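Local coordinates for basic membrane lipoprotein (Brucella melitensis biovar Abortus, PDB 3S99), which binds adenine and probably other purines such as guanine, and may deliver them to an ABC-type uptake system, at residues Glu114-Tyr119 and Ser126-Arg131; Tyr137-Ile142 and Val285-Phe290; Gly156-Pro161 and Asn189-Pro194. All blocks are in the same frame, centred on the assembly; numbering follows the deposited sequence.

Interaction 1 (Glu114-Tyr119 and Ser126-Arg131); sequences EHATGY and SAYNAR. With ADE (adenine), chain T.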
ATOM      1  N   GLU A 114       6.072  -6.394  15.240  1.00 13.09           N
ATOM      2  CA  GLU A 114       5.757  -5.163  14.478  1.00 12.79           C
ATOM      3  C   GLU A 114       4.844  -5.620  13.348  1.00 13.21           C
ATOM      4  O   GLU A 114       5.271  -6.406  12.488  1.00 14.20           O
ATOM      5  CB  GLU A 114       7.014  -4.564  13.887  1.00 12.60           C
ATOM      6  CG  GLU A 114       7.992  -3.933  14.868  1.00 13.89           C
ATOM      7  CD  GLU A 114       7.631  -2.491  15.226  1.00 14.71           C
ATOM      8  OE1 GLU A 114       6.852  -1.851  14.482  1.00 15.88           O
ATOM      9  OE2 GLU A 114       8.144  -1.998  16.251  1.00 15.89           O
ATOM     10  N   HIS A 115       3.576  -5.228  13.396  1.00 14.01           N
ATOM     11  CA  HIS A 115       2.615  -5.645  12.413  1.00 13.97           C
ATOM     12  C   HIS A 115       2.313  -4.502  11.405  1.00 15.01           C
ATOM     13  O   HIS A 115       1.985  -3.366  11.788  1.00 15.97           O
ATOM     14  CB  HIS A 115       1.304  -6.080  13.053  1.00 14.68           C
ATOM     15  CG  HIS A 115       0.269  -6.405  12.029  1.00 14.43           C
ATOM     16  ND1 HIS A 115      -0.910  -5.693  11.895  1.00 15.41           N
ATOM     17  CD2 HIS A 115       0.301  -7.291  11.004  1.00 12.36           C
ATOM     18  CE1 HIS A 115      -1.588  -6.177  10.863  1.00 13.92           C
ATOM     19  NE2 HIS A 115      -0.874  -7.142  10.303  1.00 14.42           N
ATOM     20  N   ALA A 116       2.381  -4.837  10.130  1.00 14.67           N
ATOM     21  CA  ALA A 116       2.188  -3.876   9.046  1.00 15.62           C
ATOM     22  C   ALA A 116       0.715  -3.628   8.752  1.00 15.66           C
ATOM     23  O   ALA A 116      -0.019  -4.543   8.435  1.00 16.69           O
ATOM     24  CB  ALA A 116       2.904  -4.394   7.777  1.00 15.35           C
ATOM     25  N   THR A 117       0.297  -2.370   8.883  1.00 16.79           N
ATOM     26  CA  THR A 117      -1.012  -1.859   8.447  1.00 16.90           C
ATOM     27  C   THR A 117      -2.169  -2.205   9.359  1.00 16.76           C
ATOM     28  O   THR A 117      -3.287  -1.814   9.072  1.00 16.23           O
ATOM     29  CB  THR A 117      -1.402  -2.222   6.972  1.00 16.35           C
ATOM     30  OG1 THR A 117      -1.905  -3.565   6.896  1.00 19.59           O
ATOM     31  CG2 THR A 117      -0.206  -2.085   6.035  1.00 18.18           C
ATOM     32  N   GLY A 118      -1.940  -2.949  10.441  1.00 16.51           N
ATOM     33  CA  GLY A 118      -3.021  -3.229  11.357  1.00 17.13           C
ATOM     34  C   GLY A 118      -3.250  -2.051  12.319  1.00 17.49           C
ATOM     35  O   GLY A 118      -2.478  -1.115  12.315  1.00 18.89           O
ATOM     36  N   TYR A 119      -4.303  -2.124  13.117  1.00 17.82           N
ATOM     37  CA  TYR A 119      -4.624  -1.106  14.160  1.00 19.17           C
ATOM     38  C   TYR A 119      -4.565  -1.682  15.575  1.00 19.28           C
ATOM     39  O   TYR A 119      -4.987  -1.029  16.537  1.00 20.18           O
ATOM     40  CB  TYR A 119      -6.031  -0.542  13.940  1.00 19.97           C
ATOM     41  CG  TYR A 119      -7.094  -1.596  13.783  1.00 21.31           C
ATOM     42  CD1 TYR A 119      -7.659  -2.203  14.891  1.00 23.84           C
ATOM     43  CD2 TYR A 119      -7.523  -2.006  12.525  1.00 23.83           C
ATOM     44  CE1 TYR A 119      -8.625  -3.174  14.762  1.00 25.81           C
ATOM     45  CE2 TYR A 119      -8.497  -2.993  12.388  1.00 23.39           C
ATOM     46  CZ  TYR A 119      -9.050  -3.556  13.520  1.00 27.03           C
ATOM     47  OH  TYR A 119     -10.009  -4.537  13.443  1.00 29.52           O
ATOM     48  N   SER A 126       3.760  -3.523  18.203  1.00 13.71           N
ATOM     49  CA  SER A 126       3.517  -2.270  17.548  1.00 12.56           C
ATOM     50  C   SER A 126       2.796  -2.523  16.229  1.00 12.89           C
ATOM     51  O   SER A 126       2.806  -3.635  15.683  1.00 13.90           O
ATOM     52  CB  SER A 126       4.841  -1.522  17.296  1.00 12.76           C
ATOM     53  OG  SER A 126       5.419  -1.092  18.511  1.00 12.05           O
ATOM     54  N   ALA A 127       2.181  -1.467  15.727  1.00 12.59           N
ATOM     55  CA  ALA A 127       1.435  -1.478  14.493  1.00 12.87           C
ATOM     56  C   ALA A 127       1.929  -0.326  13.672  1.00 12.66           C
ATOM     57  O   ALA A 127       1.901   0.838  14.093  1.00 14.44           O
ATOM     58  CB  ALA A 127      -0.104  -1.326  14.741  1.00 11.86           C
ATOM     59  N   TYR A 128       2.310  -0.630  12.452  1.00 13.53           N
ATOM     60  CA  TYR A 128       2.821   0.383  11.586  1.00 13.27           C
ATOM     61  C   TYR A 128       2.050   0.408  10.286  1.00 14.03           C
ATOM     62  O   TYR A 128       2.047  -0.557   9.513  1.00 14.15           O
ATOM     63  CB  TYR A 128       4.340   0.236  11.440  1.00 13.30           C
ATOM     64  CG  TYR A 128       4.844  -1.029  10.710  1.00 12.62           C
ATOM     65  CD1 TYR A 128       4.969  -2.240  11.372  1.00 11.98           C
ATOM     66  CD2 TYR A 128       5.195  -0.985   9.363  1.00 10.46           C
ATOM     67  CE1 TYR A 128       5.433  -3.373  10.710  1.00 10.51           C
ATOM     68  CE2 TYR A 128       5.643  -2.100   8.701  1.00 11.72           C
ATOM     69  CZ  TYR A 128       5.781  -3.298   9.386  1.00 10.74           C
ATOM     70  OH  TYR A 128       6.252  -4.415   8.738  1.00 14.34           O
ATOM     71  N   ASN A 129       1.367   1.534  10.069  1.00 14.65           N
ATOM     72  CA  ASN A 129       0.502   1.735   8.919  1.00 15.21           C
ATOM     73  C   ASN A 129       0.973   2.935   8.079  1.00 15.38           C
ATOM     74  O   ASN A 129       1.574   3.865   8.610  1.00 15.98           O
ATOM     75  CB  ASN A 129      -0.951   1.919   9.434  1.00 16.05           C
ATOM     76  CG  ASN A 129      -1.989   1.717   8.343  1.00 17.34           C
ATOM     77  OD1 ASN A 129      -1.639   1.300   7.245  1.00 16.63           O
ATOM     78  ND2 ASN A 129      -3.281   1.990   8.653  1.00 17.86           N
ATOM     79  N   ALA A 130       0.743   2.886   6.764  1.00 15.28           N
ATOM     80  CA  ALA A 130       1.131   3.960   5.849  1.00 15.29           C
ATOM     81  C   ALA A 130      -0.109   4.517   5.206  1.00 14.81           C
ATOM     82  O   ALA A 130      -0.997   3.753   4.837  1.00 14.68           O
ATOM     83  CB  ALA A 130       2.079   3.456   4.755  1.00 15.20           C
ATOM     84  N   ARG A 131      -0.160   5.838   5.038  1.00 14.46           N
ATOM     85  CA  ARG A 131      -1.268   6.467   4.329  1.00 14.60           C
ATOM     86  C   ARG A 131      -1.095   6.315   2.808  1.00 15.03           C
ATOM     87  O   ARG A 131      -0.884   7.317   2.099  1.00 14.77           O
ATOM     88  CB  ARG A 131      -1.348   7.952   4.675  1.00 14.67           C
ATOM     89  CG  ARG A 131      -1.569   8.229   6.145  1.00 16.14           C
ATOM     90  CD  ARG A 131      -1.861   9.707   6.415  1.00 18.34           C
ATOM     91  NE  ARG A 131      -1.956   9.949   7.849  1.00 17.39           N
ATOM     92  CZ  ARG A 131      -3.057   9.835   8.588  1.00 16.99           C
ATOM     93  NH1 ARG A 131      -4.220   9.532   8.042  1.00 17.84           N
ATOM     94  NH2 ARG A 131      -2.998  10.037   9.908  1.00 16.28           N
TER
HETATM   95  N9  ADE T 400      -1.456  -5.802   3.862  1.00 15.21           N
HETATM   96  C8  ADE T 400      -1.852  -4.484   3.790  1.00 17.36           C
HETATM   97  N7  ADE T 400      -1.722  -3.933   2.608  1.00 17.16           N
HETATM   98  C5  ADE T 400      -1.204  -5.016   1.888  1.00 17.93           C
HETATM   99  C6  ADE T 400      -0.855  -5.081   0.567  1.00 19.18           C
HETATM  100  N6  ADE T 400      -0.991  -3.956  -0.151  1.00 15.52           N
HETATM  101  N1  ADE T 400      -0.362  -6.269   0.088  1.00 18.08           N
HETATM  102  C2  ADE T 400      -0.263  -7.317   0.924  1.00 19.72           C
HETATM  103  N3  ADE T 400      -0.573  -7.373   2.219  1.00 18.95           N
HETATM  104  C4  ADE T 400      -1.039  -6.167   2.618  1.00 16.70           C
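Y128 lays one face of its ring across the backbone of A116, where two neighbouring parallel strands, 112-116 and 125-130, run side by side in the six-stranded sheet of one lobe of a periplasmic-binding-protein fold. A116 CA sits 3.7 Å from the centroid of the Y128 ring, 14° off the ring normal, a CH-pi contact over the face, and A116 CB reaches Y128 CZ at 3.5 Å. The ring is carried there by chi1 of 67°, which sets CG between the backbone N and the carbonyl carbon and folds the phenol back over the adjacent strand; its hydroxyl bonds to Y259. E114, on the same face of the sheet, crosses the tyrosine at about a right angle, with its backbone C near the plane of the ring at the edge. Its carboxylate bends back beside S126, OE1 lying 3.5 Å from S126 CB, but is held chiefly by Y258, R262 and W271, while the S126 hydroxyl bonds to the backbone of Q274. Beneath these side chains, H115 uses both its N and its O to bridge to S126 and Y128, nearly straight bonds. The pairing ends at T117, which turns off toward the adenine: its N still bonds to Y128 O at 2.6 Å, and T117 OG1, bonded to A116 O, comes within 3.2 Å of adenine C8.

Interaction 2 (Tyr137-Ile142 and Val285-Phe290); sequences YVQGVI and VKMAPF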
ATOM      1  N   TYR A 137      -4.090   9.659  -4.509  1.00 11.54           N
ATOM      2  CA  TYR A 137      -4.690  10.914  -4.914  1.00 12.44           C
ATOM      3  C   TYR A 137      -3.911  11.512  -6.058  1.00 12.21           C
ATOM      4  O   TYR A 137      -4.491  11.880  -7.075  1.00 12.73           O
ATOM      5  CB  TYR A 137      -4.786  11.878  -3.740  1.00 12.54           C
ATOM      6  CG  TYR A 137      -5.563  13.122  -4.045  1.00 14.57           C
ATOM      7  CD1 TYR A 137      -4.912  14.265  -4.500  1.00 17.08           C
ATOM      8  CD2 TYR A 137      -6.948  13.172  -3.863  1.00 15.75           C
ATOM      9  CE1 TYR A 137      -5.600  15.408  -4.761  1.00 17.69           C
ATOM     10  CE2 TYR A 137      -7.644  14.322  -4.097  1.00 16.10           C
ATOM     11  CZ  TYR A 137      -6.972  15.425  -4.556  1.00 17.45           C
ATOM     12  OH  TYR A 137      -7.653  16.562  -4.824  1.00 20.08           O
ATOM     13  N   VAL A 138      -2.591  11.565  -5.908  1.00 11.48           N
ATOM     14  CA  VAL A 138      -1.713  11.989  -6.953  1.00 11.81           C
ATOM     15  C   VAL A 138      -1.899  11.183  -8.237  1.00 13.13           C
ATOM     16  O   VAL A 138      -1.974  11.741  -9.320  1.00 12.54           O
ATOM     17  CB  VAL A 138      -0.227  11.867  -6.536  1.00 12.25           C
ATOM     18  CG1 VAL A 138       0.630  12.489  -7.589  1.00 13.27           C
ATOM     19  CG2 VAL A 138       0.023  12.507  -5.176  1.00 11.58           C
ATOM     20  N   GLN A 139      -2.001   9.847  -8.116  1.00 13.77           N
ATOM     21  CA  GLN A 139      -2.215   9.040  -9.303  1.00 13.68           C
ATOM     22  C   GLN A 139      -3.545   9.363  -9.972  1.00 14.84           C
ATOM     23  O   GLN A 139      -3.668   9.263 -11.190  1.00 16.07           O
ATOM     24  CB  GLN A 139      -2.083   7.521  -8.965  1.00 13.64           C
ATOM     25  CG  GLN A 139      -0.684   7.199  -8.469  1.00 12.27           C
ATOM     26  CD  GLN A 139      -0.339   5.738  -8.231  1.00 13.50           C
ATOM     27  OE1 GLN A 139       0.841   5.402  -8.258  1.00 13.28           O
ATOM     28  NE2 GLN A 139      -1.335   4.880  -7.951  1.00 11.26           N
ATOM     29  N   GLY A 140      -4.562   9.697  -9.188  1.00 14.24           N
ATOM     30  CA  GLY A 140      -5.867  10.003  -9.741  1.00 14.61           C
ATOM     31  C   GLY A 140      -5.795  11.286 -10.550  1.00 15.55           C
ATOM     32  O   GLY A 140      -6.345  11.375 -11.657  1.00 15.82           O
ATOM     33  N   VAL A 141      -5.090  12.277 -10.007  1.00 15.75           N
ATOM     34  CA  VAL A 141      -4.869  13.535 -10.723  1.00 16.12           C
ATOM     35  C   VAL A 141      -4.210  13.231 -12.075  1.00 17.29           C
ATOM     36  O   VAL A 141      -4.648  13.717 -13.117  1.00 17.89           O
ATOM     37  CB  VAL A 141      -4.012  14.503  -9.903  1.00 16.07           C
ATOM     38  CG1 VAL A 141      -3.610  15.713 -10.754  1.00 15.02           C
ATOM     39  CG2 VAL A 141      -4.780  14.946  -8.634  1.00 14.31           C
ATOM     40  N   ILE A 142      -3.159  12.421 -12.049  1.00 18.25           N
ATOM     41  CA  ILE A 142      -2.416  12.089 -13.268  1.00 18.57           C
ATOM     42  C   ILE A 142      -3.325  11.347 -14.232  1.00 19.03           C
ATOM     43  O   ILE A 142      -3.351  11.658 -15.419  1.00 19.33           O
ATOM     44  CB  ILE A 142      -1.153  11.221 -12.977  1.00 18.60           C
ATOM     45  CG1 ILE A 142      -0.111  12.021 -12.145  1.00 20.17           C
ATOM     46  CG2 ILE A 142      -0.532  10.757 -14.265  1.00 18.36           C
ATOM     47  CD1 ILE A 142       0.887  11.135 -11.343  1.00 16.59           C
ATOM     48  N   VAL A 285       5.613   7.079   2.787  1.00 18.26           N
ATOM     49  CA  VAL A 285       5.117   6.934   1.437  1.00 18.30           C
ATOM     50  C   VAL A 285       5.709   8.052   0.569  1.00 18.25           C
ATOM     51  O   VAL A 285       5.749   9.212   0.989  1.00 19.38           O
ATOM     52  CB  VAL A 285       3.551   7.009   1.434  1.00 18.86           C
ATOM     53  CG1 VAL A 285       3.013   7.076  -0.005  1.00 18.45           C
ATOM     54  CG2 VAL A 285       2.996   5.806   2.176  1.00 19.04           C
ATOM     55  N   LYS A 286       6.152   7.694  -0.634  1.00 17.83           N
ATOM     56  CA  LYS A 286       6.711   8.636  -1.607  1.00 18.67           C
ATOM     57  C   LYS A 286       6.231   8.251  -3.011  1.00 17.60           C
ATOM     58  O   LYS A 286       5.961   7.076  -3.265  1.00 18.61           O
ATOM     59  CB  LYS A 286       8.262   8.588  -1.570  1.00 19.01           C
ATOM     60  N   MET A 287       6.180   9.210  -3.939  1.00 17.93           N
ATOM     61  CA  MET A 287       5.936   8.869  -5.344  1.00 17.56           C
ATOM     62  C   MET A 287       7.233   8.490  -6.045  1.00 18.00           C
ATOM     63  O   MET A 287       8.259   9.102  -5.807  1.00 16.91           O
ATOM     64  CB  MET A 287       5.292  10.037  -6.085  1.00 18.23           C
ATOM     65  CG  MET A 287       3.925  10.459  -5.524  1.00 19.12           C
ATOM     66  SD  MET A 287       2.763   9.139  -5.313  1.00 17.79           S
ATOM     67  CE  MET A 287       2.472   8.764  -7.050  1.00 14.87           C
ATOM     68  N   ALA A 288       7.166   7.510  -6.944  1.00 18.24           N
ATOM     69  CA  ALA A 288       8.254   7.232  -7.873  1.00 19.61           C
ATOM     70  C   ALA A 288       8.427   8.411  -8.829  1.00 20.81           C
ATOM     71  O   ALA A 288       7.571   9.286  -8.867  1.00 21.30           O
ATOM     72  CB  ALA A 288       7.957   5.975  -8.644  1.00 19.44           C
ATOM     73  N   PRO A 289       9.555   8.469  -9.587  1.00 22.17           N
ATOM     74  CA  PRO A 289       9.613   9.555 -10.549  1.00 22.58           C
ATOM     75  C   PRO A 289       8.408   9.555 -11.487  1.00 21.50           C
ATOM     76  O   PRO A 289       7.816   8.508 -11.738  1.00 21.19           O
ATOM     77  CB  PRO A 289      10.918   9.298 -11.308  1.00 23.36           C
ATOM     78  CG  PRO A 289      11.804   8.626 -10.279  1.00 24.45           C
ATOM     79  CD  PRO A 289      10.837   7.753  -9.479  1.00 22.65           C
ATOM     80  N   PHE A 290       8.080  10.746 -11.972  1.00 21.47           N
ATOM     81  CA  PHE A 290       6.981  10.975 -12.887  1.00 21.60           C
ATOM     82  C   PHE A 290       7.482  10.875 -14.326  1.00 22.60           C
ATOM     83  O   PHE A 290       8.235  11.724 -14.789  1.00 23.15           O
ATOM     84  CB  PHE A 290       6.374  12.357 -12.603  1.00 21.25           C
ATOM     85  CG  PHE A 290       5.906  12.530 -11.182  1.00 21.08           C
ATOM     86  CD1 PHE A 290       4.925  11.700 -10.666  1.00 19.17           C
ATOM     87  CD2 PHE A 290       6.459  13.507 -10.353  1.00 20.48           C
ATOM     88  CE1 PHE A 290       4.489  11.840  -9.361  1.00 19.36           C
ATOM     89  CE2 PHE A 290       6.014  13.669  -9.061  1.00 19.30           C
ATOM     90  CZ  PHE A 290       5.024  12.849  -8.556  1.00 19.22           C
TER
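M287 pushes its terminal methyl against one side of helix 132-146, meeting V138 and Q139 on successive positions of the helix. The methionine is folded rather than extended: chi2 of -51° and chi3 of -69° bend the chain twice, so that CE, and not the sulfur, forms the leading point of the contact. M287 CE lies 3.8 Å from Q139 CG, on a glutamine that is stretched out beyond CG and crosses the methionine at a slant; the methyl also lies beside the amide oxygen, with M287 CE 3.9 Å from Q139 OE1. The same methyl is 4.1 Å from V138 CB, and here the two side chains run alongside each other, pointing opposite ways.

F290 makes the second half of the contact. Its CD1 and CE1 atoms meet the helix, approached obliquely by I142 and V138. I142 CD1 stands 4.1 Å from F290 CD1, the isoleucine meeting the phenylalanine nearly perpendicular, and V138 CG1 comes to 4.3 Å from F290 CE1. V138 therefore touches both M287 and F290, while I142, one helical turn further along, touches F290 but not M287. No hydrogen bond joins the two segments; all the contacts are van der Waals, and most are made by apolar carbons.

The segment 285-290 includes the edge strand 285-287 of the mixed sheet, which pairs antiparallel with strand 247-253. Q139 and I142 also rest on that strand, through V251 and T249, as does M287 on T249. F290 also packs against A301 and E305 of helix 295-310, and V141 of helix 132-146 touches L300 of the same helix.

Interaction 3 (Gly156-Pro161 and Asn189-Pro194); sequences GSVPVP and NSWFDP. With ADE (adenine), chain T.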
ATOM      1  N   GLY A 156      -8.528  -4.760  -7.791  1.00 19.27           N
ATOM      2  CA  GLY A 156      -8.650  -4.803  -6.361  1.00 19.64           C
ATOM      3  C   GLY A 156      -8.150  -6.130  -5.845  1.00 20.58           C
ATOM      4  O   GLY A 156      -8.211  -7.145  -6.543  1.00 21.86           O
ATOM      5  N   SER A 157      -7.634  -6.111  -4.621  1.00 20.39           N
ATOM      6  CA  SER A 157      -7.193  -7.322  -3.923  1.00 20.01           C
ATOM      7  C   SER A 157      -8.370  -7.873  -3.139  1.00 20.95           C
ATOM      8  O   SER A 157      -9.172  -8.641  -3.678  1.00 20.84           O
ATOM      9  CB  SER A 157      -6.023  -6.982  -2.982  1.00 19.61           C
ATOM     10  OG  SER A 157      -6.177  -5.681  -2.374  1.00 18.91           O
ATOM     11  N   VAL A 158      -8.485  -7.432  -1.885  1.00 20.68           N
ATOM     12  CA  VAL A 158      -9.593  -7.800  -1.017  1.00 22.24           C
ATOM     13  C   VAL A 158     -10.201  -6.492  -0.534  1.00 22.15           C
ATOM     14  O   VAL A 158      -9.481  -5.528  -0.319  1.00 21.14           O
ATOM     15  CB  VAL A 158      -9.138  -8.644   0.209  1.00 21.69           C
ATOM     16  CG1 VAL A 158      -8.859 -10.121  -0.191  1.00 24.29           C
ATOM     17  CG2 VAL A 158      -7.925  -8.054   0.840  1.00 21.69           C
ATOM     18  N   PRO A 159     -11.530  -6.460  -0.343  1.00 22.99           N
ATOM     19  CA  PRO A 159     -12.214  -5.213  -0.016  1.00 22.41           C
ATOM     20  C   PRO A 159     -12.091  -4.809   1.469  1.00 21.62           C
ATOM     21  O   PRO A 159     -13.080  -4.543   2.136  1.00 21.88           O
ATOM     22  CB  PRO A 159     -13.672  -5.513  -0.419  1.00 23.74           C
ATOM     23  CG  PRO A 159     -13.818  -6.959  -0.193  1.00 25.49           C
ATOM     24  CD  PRO A 159     -12.481  -7.572  -0.550  1.00 24.80           C
ATOM     25  N   VAL A 160     -10.871  -4.730   1.985  1.00 20.00           N
ATOM     26  CA  VAL A 160     -10.672  -4.249   3.335  1.00 18.87           C
ATOM     27  C   VAL A 160     -10.592  -2.714   3.297  1.00 18.27           C
ATOM     28  O   VAL A 160     -10.367  -2.127   2.225  1.00 17.24           O
ATOM     29  CB  VAL A 160      -9.420  -4.869   3.944  1.00 18.61           C
ATOM     30  CG1 VAL A 160      -9.621  -6.431   4.116  1.00 19.95           C
ATOM     31  CG2 VAL A 160      -8.188  -4.497   3.089  1.00 15.66           C
ATOM     32  N   PRO A 161     -10.718  -2.046   4.467  1.00 17.89           N
ATOM     33  CA  PRO A 161     -10.747  -0.581   4.434  1.00 17.25           C
ATOM     34  C   PRO A 161      -9.545   0.078   3.747  1.00 16.66           C
ATOM     35  O   PRO A 161      -9.725   1.058   3.036  1.00 16.64           O
ATOM     36  CB  PRO A 161     -10.811  -0.194   5.924  1.00 18.04           C
ATOM     37  CG  PRO A 161     -11.499  -1.379   6.584  1.00 18.46           C
ATOM     38  CD  PRO A 161     -10.919  -2.571   5.828  1.00 18.52           C
ATOM     39  N   ASN A 189      -9.379 -11.033  -5.117  1.00 24.93           N
ATOM     40  CA  ASN A 189      -9.692 -11.714  -3.866  1.00 25.09           C
ATOM     41  C   ASN A 189      -8.484 -12.283  -3.124  1.00 24.85           C
ATOM     42  O   ASN A 189      -8.635 -13.142  -2.251  1.00 23.75           O
ATOM     43  CB  ASN A 189     -10.802 -12.758  -4.056  1.00 27.71           C
ATOM     44  CG  ASN A 189     -12.091 -12.134  -4.556  1.00 29.60           C
ATOM     45  OD1 ASN A 189     -12.455 -11.023  -4.157  1.00 33.04           O
ATOM     46  ND2 ASN A 189     -12.791 -12.847  -5.426  1.00 33.49           N
ATOM     47  N   SER A 190      -7.295 -11.753  -3.428  1.00 23.86           N
ATOM     48  CA  SER A 190      -6.142 -11.953  -2.586  1.00 22.80           C
ATOM     49  C   SER A 190      -5.135 -10.893  -2.928  1.00 21.58           C
ATOM     50  O   SER A 190      -5.341 -10.123  -3.876  1.00 20.14           O
ATOM     51  CB  SER A 190      -5.561 -13.385  -2.687  1.00 24.71           C
ATOM     52  OG  SER A 190      -5.112 -13.733  -3.970  1.00 28.34           O
ATOM     53  N   TRP A 191      -4.074 -10.798  -2.120  1.00 19.90           N
ATOM     54  CA  TRP A 191      -3.097  -9.763  -2.326  1.00 19.30           C
ATOM     55  C   TRP A 191      -2.165 -10.111  -3.467  1.00 20.07           C
ATOM     56  O   TRP A 191      -1.780  -9.244  -4.232  1.00 19.10           O
ATOM     57  CB  TRP A 191      -2.271  -9.509  -1.072  1.00 18.43           C
ATOM     58  CG  TRP A 191      -3.073  -9.009   0.123  1.00 18.54           C
ATOM     59  CD1 TRP A 191      -3.409  -9.740   1.244  1.00 17.20           C
ATOM     60  CD2 TRP A 191      -3.581  -7.680   0.344  1.00 16.23           C
ATOM     61  NE1 TRP A 191      -4.108  -8.949   2.118  1.00 19.13           N
ATOM     62  CE2 TRP A 191      -4.225  -7.687   1.607  1.00 16.83           C
ATOM     63  CE3 TRP A 191      -3.578  -6.486  -0.411  1.00 17.81           C
ATOM     64  CZ2 TRP A 191      -4.852  -6.555   2.134  1.00 17.03           C
ATOM     65  CZ3 TRP A 191      -4.193  -5.346   0.130  1.00 15.33           C
ATOM     66  CH2 TRP A 191      -4.827  -5.393   1.373  1.00 13.95           C
ATOM     67  N   PHE A 192      -1.773 -11.380  -3.539  1.00 20.88           N
ATOM     68  CA  PHE A 192      -0.780 -11.832  -4.481  1.00 22.00           C
ATOM     69  C   PHE A 192      -1.325 -13.036  -5.222  1.00 23.24           C
ATOM     70  O   PHE A 192      -1.576 -14.060  -4.611  1.00 23.78           O
ATOM     71  CB  PHE A 192       0.527 -12.195  -3.759  1.00 21.60           C
ATOM     72  CG  PHE A 192       1.530 -12.843  -4.648  1.00 21.70           C
ATOM     73  CD1 PHE A 192       2.202 -12.093  -5.597  1.00 20.46           C
ATOM     74  CD2 PHE A 192       1.797 -14.209  -4.555  1.00 22.29           C
ATOM     75  CE1 PHE A 192       3.143 -12.670  -6.444  1.00 20.76           C
ATOM     76  CE2 PHE A 192       2.712 -14.799  -5.415  1.00 23.59           C
ATOM     77  CZ  PHE A 192       3.402 -14.018  -6.356  1.00 21.22           C
ATOM     78  N   ASP A 193      -1.541 -12.899  -6.528  1.00 24.28           N
ATOM     79  CA  ASP A 193      -2.019 -14.005  -7.354  1.00 25.98           C
ATOM     80  C   ASP A 193      -1.744 -13.584  -8.794  1.00 26.48           C
ATOM     81  O   ASP A 193      -2.635 -13.074  -9.491  1.00 25.56           O
ATOM     82  CB  ASP A 193      -3.508 -14.239  -7.105  1.00 27.43           C
ATOM     83  CG  ASP A 193      -4.072 -15.441  -7.880  1.00 29.93           C
ATOM     84  OD1 ASP A 193      -3.426 -15.949  -8.821  1.00 34.36           O
ATOM     85  OD2 ASP A 193      -5.195 -15.863  -7.540  1.00 31.92           O
ATOM     86  N   PRO A 194      -0.478 -13.726  -9.219  1.00 26.59           N
ATOM     87  CA  PRO A 194      -0.105 -13.159 -10.518  1.00 26.94           C
ATOM     88  C   PRO A 194      -0.996 -13.611 -11.685  1.00 26.78           C
ATOM     89  O   PRO A 194      -1.230 -12.835 -12.589  1.00 27.45           O
ATOM     90  CB  PRO A 194       1.351 -13.616 -10.703  1.00 27.42           C
ATOM     91  CG  PRO A 194       1.862 -13.804  -9.297  1.00 27.57           C
ATOM     92  CD  PRO A 194       0.683 -14.265  -8.487  1.00 26.72           C
TER
HETATM   93  N9  ADE T 400      -1.456  -5.802   3.862  1.00 15.21           N
HETATM   94  C8  ADE T 400      -1.852  -4.484   3.790  1.00 17.36           C
HETATM   95  N7  ADE T 400      -1.722  -3.933   2.608  1.00 17.16           N
HETATM   96  C5  ADE T 400      -1.204  -5.016   1.888  1.00 17.93           C
HETATM   97  C6  ADE T 400      -0.855  -5.081   0.567  1.00 19.18           C
HETATM   98  N6  ADE T 400      -0.991  -3.956  -0.151  1.00 15.52           N
HETATM   99  N1  ADE T 400      -0.362  -6.269   0.088  1.00 18.08           N
HETATM  100  C2  ADE T 400      -0.263  -7.317   0.924  1.00 19.72           C
HETATM  101  N3  ADE T 400      -0.573  -7.373   2.219  1.00 18.95           N
HETATM  102  C4  ADE T 400      -1.039  -6.167   2.618  1.00 16.70           C
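S157 opens the contact just beyond strand 151-156, its backbone O accepting a hydrogen bond from N189 N at 2.8 Å. The bond is bent, 131° at the hydrogen, and ties together the two loops that follow the neighbouring strands 151-156 and 182-187. A chi1 of 36° swings OG over the serine's own backbone to lie 3.2 Å from W191 CZ3, oblique to the indole; the hydroxyl bonds to H215 O. V158 divides its branches between two partners. CG1 packs on the N189 backbone, 3.7 Å from N189 C, while CG2 lies over one face of the tryptophan, 4.0 Å from the centroid of its six-membered ring in a CH-pi contact offset toward the rim. After P159, the centre of an inverse gamma turn, V160 stands at the N-cap position of helix 161-175 and adds its CG2 at 3.9 Å from W191 CH2. V158 thus covers one indole face, S157 and V160 come in obliquely on that side, and the opposite face receives the ligand: adenine C4 lies over the centre of the ring, and W191 CE3 comes 3.2 Å from adenine C6. D217, another adenine-binding residue, touches the tryptophan side chain, and the two backbones are hydrogen-bonded. An aromatic side chain stacked flat on a purine base, borne on a loop beyond a sheet's strands, fits the purine-binding cleft of a BMP-family lipoprotein.

How the interactions relate
Interactions 1 and 3 approach the same adenine from different sheets: T117 reaches it from the parallel sheet and W191 from the mixed one, their side chains about 6 Å apart. The centres of these contacts are 18 Å apart and their nearest atoms about 6 Å, so the ligand, rather than direct touching, links them. Interaction 2 lies away from the site, with the side chain of Q139 about 12 Å from adenine, yet it does meet interaction 1: A130 CB packs on V285 CG2 at 3.6 Å, and strand 125-130 leads straight into helix 132-146. In sequence, interaction 3 falls between the two segments of interaction 2, with nearest atoms about 12 Å apart.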